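Local coordinates for McyG protein (Microcystis aeruginosa PCC 7806, PDB 4R0M), which probably activates phenylalanine or a related aromatic acid as an adenylate and passes it to its own peptidyl carrier domain in microcystin synthesis, at residues F360-K365 and E429-G434; P383-G388 and L422-K427. All blocks are in the same frame, centred on the assembly; numbering follows the deposited sequence.

Interaction 1. Residues F360-K365 and E429-G434; sequences FVSLGK and ELFITG. With FA5 (adenosine-5'-[phenylalaninyl-phosphate]), chain C.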
loop_
_atom_site.group_PDB
_atom_site.type_symbol
_atom_site.label_atom_id
_atom_site.label_comp_id
_atom_site.label_asym_id
_atom_site.label_seq_id
_atom_site.Cartn_x
_atom_site.Cartn_y
_atom_site.Cartn_z
ATOM N N PHE A 360 13.868 -13.899 -8.322
ATOM C CA PHE A 360 12.576 -13.709 -7.724
ATOM C C PHE A 360 12.549 -14.198 -6.299
ATOM O O PHE A 360 13.044 -15.250 -5.990
ATOM C CB PHE A 360 11.509 -14.358 -8.582
ATOM C CG PHE A 360 11.528 -13.880 -9.999
ATOM C CD1 PHE A 360 11.319 -12.560 -10.286
ATOM C CD2 PHE A 360 11.786 -14.733 -11.026
ATOM C CE1 PHE A 360 11.342 -12.100 -11.573
ATOM C CE2 PHE A 360 11.832 -14.280 -12.311
ATOM C CZ PHE A 360 11.603 -12.961 -12.586
ATOM N N VAL A 361 12.022 -13.368 -5.427
ATOM C CA VAL A 361 11.832 -13.680 -4.045
ATOM C C VAL A 361 10.562 -14.456 -3.819
ATOM O O VAL A 361 9.581 -14.211 -4.461
ATOM C CB VAL A 361 11.760 -12.405 -3.263
ATOM C CG1 VAL A 361 11.598 -12.696 -1.805
ATOM C CG2 VAL A 361 13.014 -11.619 -3.494
ATOM N N SER A 362 10.594 -15.425 -2.924
ATOM C CA SER A 362 9.387 -16.134 -2.564
ATOM C C SER A 362 8.511 -15.284 -1.693
ATOM O O SER A 362 8.971 -14.699 -0.745
ATOM C CB SER A 362 9.723 -17.411 -1.824
ATOM O OG SER A 362 8.578 -18.088 -1.397
ATOM N N LEU A 363 7.237 -15.258 -2.023
ATOM C CA LEU A 363 6.231 -14.550 -1.236
ATOM C C LEU A 363 5.387 -15.529 -0.411
ATOM O O LEU A 363 4.344 -15.169 0.142
ATOM C CB LEU A 363 5.361 -13.663 -2.139
ATOM C CG LEU A 363 6.079 -12.677 -3.073
ATOM C CD1 LEU A 363 5.067 -11.851 -3.846
ATOM C CD2 LEU A 363 7.045 -11.761 -2.333
ATOM N N GLY A 364 5.860 -16.772 -0.337
ATOM C CA GLY A 364 5.312 -17.772 0.570
ATOM C C GLY A 364 4.017 -18.428 0.143
ATOM O O GLY A 364 3.616 -18.355 -1.020
ATOM N N LYS A 365 3.367 -19.071 1.108
ATOM C CA LYS A 365 2.147 -19.836 0.876
ATOM C C LYS A 365 0.922 -19.056 1.353
ATOM O O LYS A 365 1.040 -18.209 2.237
ATOM C CB LYS A 365 2.233 -21.189 1.595
ATOM C CG LYS A 365 3.374 -22.076 1.121
ATOM C CD LYS A 365 3.356 -23.427 1.818
ATOM C CE LYS A 365 4.588 -24.247 1.468
ATOM N NZ LYS A 365 4.549 -25.600 2.092
ATOM N N GLU A 429 4.867 -22.231 -2.998
ATOM C CA GLU A 429 5.219 -20.841 -2.711
ATOM C C GLU A 429 4.981 -19.929 -3.918
ATOM O O GLU A 429 5.283 -20.301 -5.053
ATOM C CB GLU A 429 6.674 -20.745 -2.244
ATOM C CG GLU A 429 6.928 -21.354 -0.873
ATOM C CD GLU A 429 8.403 -21.544 -0.568
ATOM O OE1 GLU A 429 9.191 -20.587 -0.741
ATOM O OE2 GLU A 429 8.777 -22.657 -0.142
ATOM N N LEU A 430 4.436 -18.740 -3.663
ATOM C CA LEU A 430 4.162 -17.774 -4.726
ATOM C C LEU A 430 5.381 -16.919 -5.055
ATOM O O LEU A 430 6.039 -16.386 -4.159
ATOM C CB LEU A 430 2.965 -16.879 -4.371
ATOM C CG LEU A 430 2.628 -15.695 -5.299
ATOM C CD1 LEU A 430 2.207 -16.154 -6.692
ATOM C CD2 LEU A 430 1.555 -14.813 -4.681
ATOM N N PHE A 431 5.669 -16.805 -6.349
ATOM C CA PHE A 431 6.723 -15.935 -6.855
ATOM C C PHE A 431 6.109 -14.984 -7.883
ATOM O O PHE A 431 5.732 -15.411 -8.977
ATOM C CB PHE A 431 7.835 -16.756 -7.522
ATOM C CG PHE A 431 8.613 -17.641 -6.579
ATOM C CD1 PHE A 431 8.072 -18.836 -6.107
ATOM C CD2 PHE A 431 9.906 -17.299 -6.196
ATOM C CE1 PHE A 431 8.794 -19.654 -5.249
ATOM C CE2 PHE A 431 10.634 -18.114 -5.343
ATOM C CZ PHE A 431 10.077 -19.293 -4.869
ATOM N N ILE A 432 5.991 -13.705 -7.530
ATOM C CA ILE A 432 5.519 -12.691 -8.477
ATOM C C ILE A 432 6.684 -12.248 -9.365
ATOM O O ILE A 432 7.777 -11.969 -8.871
ATOM C CB ILE A 432 4.856 -11.481 -7.763
ATOM C CG1 ILE A 432 3.570 -11.904 -7.032
ATOM C CG2 ILE A 432 4.566 -10.343 -8.738
ATOM C CD1 ILE A 432 2.467 -12.459 -7.911
ATOM N N THR A 433 6.443 -12.204 -10.674
ATOM C CA THR A 433 7.483 -11.858 -11.648
ATOM C C THR A 433 7.242 -10.500 -12.306
ATOM O O THR A 433 8.191 -9.789 -12.650
ATOM C CB THR A 433 7.635 -12.947 -12.728
ATOM O OG1 THR A 433 6.353 -13.253 -13.292
ATOM C CG2 THR A 433 8.228 -14.211 -12.128
ATOM N N GLY A 434 5.972 -10.146 -12.481
ATOM C CA GLY A 434 5.602 -8.851 -13.038
ATOM C C GLY A 434 4.108 -8.601 -13.001
ATOM O O GLY A 434 3.352 -9.352 -12.377
HETATM C C FA5 C . -1.265 -3.044 -1.988
HETATM O O FA5 C . -0.303 -2.419 -2.420
HETATM C CA FA5 C . -1.049 -4.259 -1.122
HETATM N N FA5 C . -0.107 -5.070 -1.855
HETATM C CB FA5 C . -0.443 -3.905 0.243
HETATM C CG FA5 C . -0.026 -5.037 1.191
HETATM C CD1 FA5 C . 0.161 -6.361 0.792
HETATM C CD2 FA5 C . 0.197 -4.728 2.540
HETATM C CE1 FA5 C . 0.548 -7.343 1.713
HETATM C CE2 FA5 C . 0.590 -5.699 3.468
HETATM C CZ FA5 C . 0.765 -7.018 3.052
HETATM P P FA5 C . -3.022 -2.155 -3.864
HETATM O OP1 FA5 C . -2.771 -0.679 -4.022
HETATM O OP2 FA5 C . -4.405 -2.689 -4.138
HETATM O OP3 FA5 C . -2.607 -2.595 -2.357
HETATM O "O5'" FA5 C . -1.982 -2.898 -4.848
HETATM C "C5'" FA5 C . -1.964 -4.312 -5.024
HETATM C "C4'" FA5 C . -0.914 -4.645 -6.072
HETATM O "O4'" FA5 C . 0.412 -4.335 -5.625
HETATM C "C3'" FA5 C . -0.866 -6.121 -6.412
HETATM O "O3'" FA5 C . -1.875 -6.488 -7.351
HETATM C "C2'" FA5 C . 0.525 -6.263 -6.987
HETATM O "O2'" FA5 C . 0.540 -5.875 -8.365
HETATM C "C1'" FA5 C . 1.340 -5.260 -6.198
HETATM N N9 FA5 C . 2.082 -5.984 -5.133
HETATM C C8 FA5 C . 1.744 -6.029 -3.831
HETATM N N7 FA5 C . 2.623 -6.768 -3.112
HETATM C C5 FA5 C . 3.555 -7.225 -3.967
HETATM C C6 FA5 C . 4.774 -8.067 -3.876
HETATM N N6 FA5 C . 5.183 -8.585 -2.696
HETATM N N1 FA5 C . 5.468 -8.306 -5.015
HETATM C C2 FA5 C . 5.074 -7.802 -6.203
HETATM N N3 FA5 C . 3.984 -7.026 -6.358
HETATM C C4 FA5 C . 3.194 -6.708 -5.299
#
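S362 and E429 make the polar half of this contact: the serine hydroxyl donates to E429 OE1, with OG and OE1 2.7 Å apart, and the carboxylate receives it on the anti lone pair. Having OG anti to the backbone N (chi1 177°) carries the hydroxyl to the glutamate, and the same oxygen accepts from G364 N to close an ST turn. Two backbone bonds lie alongside. L363 N donates to L430 O at 2.7 Å, and L430 N donates to G364 O at 2.8 Å. In this adenylate-forming (ANL) fold they tie the segment leading into strand 365-366, at the margin of the large mixed sheet, to strand 429-435 of the antiparallel sheet. The aromatic half is CH-pi packing. T433 CG2 sits 3.5 Å from the centroid of the F360 ring, nearly on its normal. S362 CA lies over one face of the F431 ring, displaced from its centre, and F360 O approaches the edge of that ring in its plane. With F360 cut back to alanine, the T433 methyl would probably lose its aromatic cover, and F448 its edge-to-face partner. Apolar contact finishes the inner side: L363 CD1 meets I432 CG1 at 3.5 Å, the two side chains crossing at about a right angle, and both border the adenine, with I432 CG2 3.6 Å from FA5 C2.

Interaction 2. Residues P383-G388 and L422-K427; sequences PEREIG and LGYLSK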
loop_
_atom_site.group_PDB
_atom_site.type_symbol
_atom_site.label_atom_id
_atom_site.label_comp_id
_atom_site.label_asym_id
_atom_site.label_seq_id
_atom_site.Cartn_x
_atom_site.Cartn_y
_atom_site.Cartn_z
ATOM N N PRO A 383 1.875 -25.923 -15.339
ATOM C CA PRO A 383 2.846 -26.634 -14.505
ATOM C C PRO A 383 3.708 -25.667 -13.694
ATOM O O PRO A 383 3.908 -24.522 -14.106
ATOM C CB PRO A 383 3.707 -27.391 -15.527
ATOM C CG PRO A 383 3.464 -26.715 -16.835
ATOM C CD PRO A 383 2.046 -26.242 -16.768
ATOM N N GLU A 384 4.204 -26.134 -12.553
ATOM C CA GLU A 384 5.020 -25.315 -11.658
ATOM C C GLU A 384 6.288 -24.803 -12.338
ATOM O O GLU A 384 6.822 -25.451 -13.241
ATOM C CB GLU A 384 5.383 -26.099 -10.392
ATOM C CG GLU A 384 4.201 -26.397 -9.479
ATOM C CD GLU A 384 4.614 -26.732 -8.057
ATOM O OE1 GLU A 384 5.640 -27.420 -7.870
ATOM O OE2 GLU A 384 3.904 -26.306 -7.121
ATOM N N ARG A 385 6.750 -23.632 -11.899
ATOM C CA ARG A 385 8.002 -23.009 -12.366
ATOM C C ARG A 385 7.898 -22.210 -13.678
ATOM O O ARG A 385 8.901 -21.661 -14.143
ATOM C CB ARG A 385 9.159 -24.027 -12.446
ATOM C CG ARG A 385 9.576 -24.662 -11.123
ATOM C CD ARG A 385 10.404 -23.722 -10.257
ATOM N NE ARG A 385 11.666 -23.337 -10.891
ATOM C CZ ARG A 385 12.568 -22.524 -10.344
ATOM N NH1 ARG A 385 12.364 -22.000 -9.143
ATOM N NH2 ARG A 385 13.681 -22.235 -11.004
ATOM N N GLU A 386 6.707 -22.140 -14.273
ATOM C CA GLU A 386 6.516 -21.302 -15.470
ATOM C C GLU A 386 5.479 -20.189 -15.288
ATOM O O GLU A 386 4.470 -20.369 -14.602
ATOM C CB GLU A 386 6.262 -22.139 -16.734
ATOM C CG GLU A 386 4.897 -22.797 -16.852
ATOM C CD GLU A 386 4.711 -23.481 -18.196
ATOM O OE1 GLU A 386 5.413 -24.481 -18.461
ATOM O OE2 GLU A 386 3.862 -23.018 -18.989
ATOM N N ILE A 387 5.745 -19.049 -15.926
ATOM C CA ILE A 387 4.983 -17.810 -15.731
ATOM C C ILE A 387 3.551 -17.891 -16.265
ATOM O O ILE A 387 3.304 -18.451 -17.334
ATOM C CB ILE A 387 5.689 -16.590 -16.384
ATOM C CG1 ILE A 387 7.224 -16.698 -16.304
ATOM C CG2 ILE A 387 5.180 -15.277 -15.794
ATOM C CD1 ILE A 387 7.829 -16.541 -14.922
ATOM N N GLY A 388 2.618 -17.324 -15.502
ATOM C CA GLY A 388 1.219 -17.209 -15.908
ATOM C C GLY A 388 0.471 -16.188 -15.066
ATOM O O GLY A 388 1.069 -15.503 -14.230
ATOM N N LEU A 422 1.443 -11.301 -12.681
ATOM C CA LEU A 422 2.121 -12.419 -13.329
ATOM C C LEU A 422 3.136 -13.067 -12.396
ATOM O O LEU A 422 3.815 -12.382 -11.630
ATOM C CB LEU A 422 2.823 -11.953 -14.610
ATOM C CG LEU A 422 1.958 -11.455 -15.774
ATOM C CD1 LEU A 422 2.778 -10.573 -16.703
ATOM C CD2 LEU A 422 1.328 -12.611 -16.539
ATOM N N GLY A 423 3.233 -14.390 -12.471
ATOM C CA GLY A 423 4.198 -15.136 -11.673
ATOM C C GLY A 423 4.102 -16.639 -11.836
ATOM O O GLY A 423 3.488 -17.137 -12.783
ATOM N N TYR A 424 4.717 -17.361 -10.902
ATOM C CA TYR A 424 4.709 -18.821 -10.916
ATOM C C TYR A 424 4.667 -19.393 -9.506
ATOM O O TYR A 424 4.968 -18.696 -8.531
ATOM C CB TYR A 424 5.925 -19.369 -11.679
ATOM C CG TYR A 424 7.270 -19.028 -11.066
ATOM C CD1 TYR A 424 7.938 -17.857 -11.413
ATOM C CD2 TYR A 424 7.879 -19.887 -10.146
ATOM C CE1 TYR A 424 9.170 -17.544 -10.857
ATOM C CE2 TYR A 424 9.109 -19.581 -9.585
ATOM C CZ TYR A 424 9.750 -18.410 -9.945
ATOM O OH TYR A 424 10.969 -18.099 -9.395
ATOM N N LEU A 425 4.294 -20.664 -9.411
ATOM C CA LEU A 425 4.316 -21.388 -8.148
ATOM C C LEU A 425 5.438 -22.419 -8.145
ATOM O O LEU A 425 5.710 -23.054 -9.165
ATOM C CB LEU A 425 2.967 -22.062 -7.887
ATOM C CG LEU A 425 1.764 -21.128 -7.734
ATOM C CD1 LEU A 425 0.467 -21.919 -7.739
ATOM C CD2 LEU A 425 1.877 -20.277 -6.476
ATOM N N SER A 426 6.093 -22.563 -6.998
ATOM C CA SER A 426 7.176 -23.524 -6.830
ATOM C C SER A 426 7.107 -24.121 -5.431
ATOM O O SER A 426 7.392 -23.439 -4.440
ATOM C CB SER A 426 8.533 -22.856 -7.074
ATOM O OG SER A 426 9.597 -23.782 -6.928
ATOM N N LYS A 427 6.713 -25.395 -5.366
ATOM C CA LYS A 427 6.541 -26.126 -4.102
ATOM C C LYS A 427 5.527 -25.442 -3.178
ATOM O O LYS A 427 5.684 -25.432 -1.954
ATOM C CB LYS A 427 7.891 -26.333 -3.393
ATOM C CG LYS A 427 8.866 -27.221 -4.152
ATOM C CD LYS A 427 10.239 -27.235 -3.495
ATOM C CE LYS A 427 11.199 -28.141 -4.251
ATOM N NZ LYS A 427 12.576 -28.114 -3.682
#
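R385 and Y424 lie side by side where a type II beta turn, P383 to E386, brings the chain back against strand 421-426 of the antiparallel sheet. The turn leads into strand 388-394, and at its foot G388 and G423 form an antiparallel hydrogen-bonded pair: G388 N donates to G423 O at 2.9 Å, and G423 N donates to G388 O in return. Further along, R385 N reaches L425 O at 3.0 Å, so the turn is pinned to the strand at a second place.

The arginine can be followed outward. Its CA, at positive phi in the third position of the turn, rests 3.8 Å from Y424 CD2, and the bond to CB then leaves the strand. With chi1 at -63° the chain starts beside the backbone N, and further bends at chi2 and chi3 fold it back, bringing CD to 3.4 Å from S426 OG. Beyond NE the guanidinium stands steeply to the tyrosine ring, the planes 74° apart, with S426 OG near the guanidinium plane at its edge. NH1 ends the chain 4.1 Å from Y424 CE2, a loose van der Waals approach.

A chi1 of 63° lays the Y424 ring alongside the turn, within touch of R385 and I387, while its CB packs against E386 O. R385 CA sits by CD2 and I387 CD1 by Y424 CD1, 3.7 Å away, both on one side of the ring plane; F431, from the next strand, stacks on the opposite face. E384, the second residue of the turn, serves the far end of the contact: its CB lies against L425 O, and its extended chain reaches the residue after the strand, where K427 N makes a weak hydrogen bond to E384 OE1 at 3.4 Å.

How the interactions relate
The two contacts are joined by the hairpin of strands 421-426 and 429-435, adjacent strands of one antiparallel sheet, and their centres are about 9 Å apart. T433 and G434 both face L422, a classic beta bulge: T433 N and L422 O, 2.8 Å apart, are probably hydrogen-bonded, as are G434 O and L422 N at 2.7 Å. Side chains connect the contacts too, with T433 OG1 3.4 Å from I387 CG2. Interaction 1 is on the side nearer the ligand, giving L363 and I432 to the pocket of the phenylalanyl-adenylate; interaction 2 is more exposed, its L422 side chain about 9 Å from the ligand, although D421, just before it, hydrogen-bonds the ligand.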